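PDB 3KLJ: NADH-rubredoxin oxidoreductase from Clostridium acetobutylicum, which catalyses the NADH-dependent reduction of rubredoxin through its bound FAD, feeding electrons by way of rubredoxin to dioxygen-scavenging proteins of this obligate anaerobe. Local coordinates for residues 284-287 with 288-292. Sequence-based numbering, arbitrary orientation. Where two conformers were deposited one is given.
Sequences GEVA and GLNAC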
ATOM      1  N   GLY A 284       2.828 -13.763   1.840  1.00 18.63           N
ATOM      2  CA  GLY A 284       3.666 -14.468   0.859  1.00 18.32           C
ATOM      3  C   GLY A 284       4.343 -15.690   1.463  1.00 17.95           C
ATOM      4  O   GLY A 284       4.316 -16.780   0.886  1.00 17.61           O
ATOM      5  N   GLU A 285       4.942 -15.506   2.638  1.00 17.75           N
ATOM      6  CA  GLU A 285       5.540 -16.599   3.395  1.00 17.98           C
ATOM      7  C   GLU A 285       4.553 -17.761   3.675  1.00 17.92           C
ATOM      8  O   GLU A 285       4.861 -18.922   3.401  1.00 18.28           O
ATOM      9  CB  GLU A 285       6.130 -16.065   4.698  1.00 18.12           C
ATOM     10  CG  GLU A 285       6.695 -17.156   5.598  1.00 21.70           C
ATOM     11  CD  GLU A 285       7.182 -16.650   6.941  1.00 26.05           C
ATOM     12  OE1 GLU A 285       6.830 -15.521   7.361  1.00 26.97           O
ATOM     13  OE2 GLU A 285       7.926 -17.405   7.589  1.00 28.49           O
ATOM     14  N   VAL A 286       3.376 -17.449   4.214  1.00 17.27           N
ATOM     15  CA  VAL A 286       2.372 -18.490   4.527  1.00 16.97           C
ATOM     16  C   VAL A 286       1.945 -19.267   3.263  1.00 16.20           C
ATOM     17  O   VAL A 286       1.839 -20.497   3.291  1.00 16.20           O
ATOM     18  CB  VAL A 286       1.167 -17.911   5.322  1.00 16.80           C
ATOM     19  CG1 VAL A 286      -0.027 -18.896   5.362  1.00 17.60           C
ATOM     20  CG2 VAL A 286       1.590 -17.556   6.744  1.00 16.56           C
ATOM     21  N   ALA A 287       1.738 -18.542   2.165  1.00 15.85           N
ATOM     22  CA  ALA A 287       1.385 -19.147   0.883  1.00 16.06           C
ATOM     23  C   ALA A 287       2.450 -20.121   0.363  1.00 16.50           C
ATOM     24  O   ALA A 287       2.112 -21.214  -0.088  1.00 16.02           O
ATOM     25  CB  ALA A 287       1.083 -18.057  -0.164  1.00 16.08           C
ATOM     26  N   GLY A 288       3.723 -19.705   0.395  1.00 16.77           N
ATOM     27  CA  GLY A 288       4.823 -20.557  -0.053  1.00 17.13           C
ATOM     28  C   GLY A 288       4.927 -21.836   0.765  1.00 17.89           C
ATOM     29  O   GLY A 288       5.092 -22.934   0.212  1.00 17.29           O
ATOM     30  N   LEU A 289       4.829 -21.675   2.085  1.00 18.24           N
ATOM     31  CA  LEU A 289       4.856 -22.773   3.060  1.00 19.01           C
ATOM     32  C   LEU A 289       3.737 -23.790   2.824  1.00 19.40           C
ATOM     33  O   LEU A 289       3.976 -25.002   2.837  1.00 19.20           O
ATOM     34  CB  LEU A 289       4.741 -22.197   4.484  1.00 18.88           C
ATOM     35  CG  LEU A 289       5.936 -22.062   5.453  1.00 19.36           C
ATOM     36  CD1 LEU A 289       7.353 -22.206   4.834  1.00 19.37           C
ATOM     37  CD2 LEU A 289       5.825 -20.776   6.285  1.00 16.06           C
ATOM     38  N   ASN A 290       2.517 -23.291   2.619  1.00 20.07           N
ATOM     39  CA  ASN A 290       1.352 -24.149   2.381  1.00 20.82           C
ATOM     40  C   ASN A 290       1.431 -24.858   1.028  1.00 21.08           C
ATOM     41  O   ASN A 290       1.118 -26.049   0.924  1.00 20.93           O
ATOM     42  CB  ASN A 290       0.055 -23.339   2.485  1.00 21.31           C
ATOM     43  CG  ASN A 290      -0.460 -23.226   3.909  1.00 22.15           C
ATOM     44  OD1 ASN A 290      -1.164 -24.114   4.404  1.00 26.43           O
ATOM     45  ND2 ASN A 290      -0.145 -22.128   4.560  1.00 20.70           N
ATOM     46  N   ALA A 291       1.865 -24.120   0.002  1.00 21.25           N
ATOM     47  CA  ALA A 291       2.073 -24.672  -1.341  1.00 21.63           C
ATOM     48  C   ALA A 291       3.077 -25.830  -1.327  1.00 22.54           C
ATOM     49  O   ALA A 291       3.031 -26.711  -2.193  1.00 22.46           O
ATOM     50  CB  ALA A 291       2.530 -23.594  -2.288  1.00 21.34           C
ATOM     51  N   CYS A 292       3.959 -25.826  -0.332  1.00 22.89           N
ATOM     52  CA  CYS A 292       4.912 -26.915  -0.146  0.50 24.01           C
ATOM     53  C   CYS A 292       4.449 -27.920   0.918  1.00 23.99           C
ATOM     54  O   CYS A 292       5.227 -28.746   1.391  1.00 24.39           O
ATOM     55  CB  CYS A 292       6.299 -26.370   0.178  0.50 23.90           C
ATOM     56  SG  CYS A 292       7.599 -27.541  -0.223  0.50 26.91           S
TER
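In the last two turns of helix 277-291, which belongs to the FAD-binding domain of this glutathione-reductase-like fold, Asn-290 folds its amide back onto the carbonyl of Val-286, adding a side-chain bond to those of the backbone. Four backbone i to i+4 bonds run through these turns, from Gly-288 N to Gly-284 O, Leu-289 N to Glu-285 O, Asn-290 N to Val-286 O and Ala-291 N to Ala-287 O, all between 2.9 and 3.1 Å. Val-286 O is gripped twice: besides Asn-290 N it takes Asn-290 ND2 at 2.9 Å, with an N-H...O angle of 165°. The two donors arrive from opposite faces of the carbonyl plane. ND2 stands well above that plane, 47° out of it, whereas the oxygen lies close to the plane of the Asn-290 amide. A further bond from ND2 to Ala-296 O, in the chain beyond the helix, helps fix how this buried amide is turned. Val-286 lies alongside Asn-290; its CG1, anti to the backbone N (chi1 166°), comes within 3.3 Å of ND2. On another side of the helix Glu-285 and Leu-289 run side by side, CD2 of the leucine resting 3.8 Å from CG of the glutamate and 3.6 Å from Glu-285 O. The Glu-285 carboxylate is engaged one turn earlier, in a salt bridge from OE1 to Lys-282. Cys-292, next after Ala-291, is the disulfide partner of Cys-32. Glu-285 and Leu-289 pack on Ser-23 and Ala-27 of helix 19-28, while Ala-287 and Ala-291 meet Ile-109 of strand 107-110 and Asn-290 and Ala-291 touch Tyr-261 of strand 260-262, seating the helix against the parallel sheet of the FAD-binding domain.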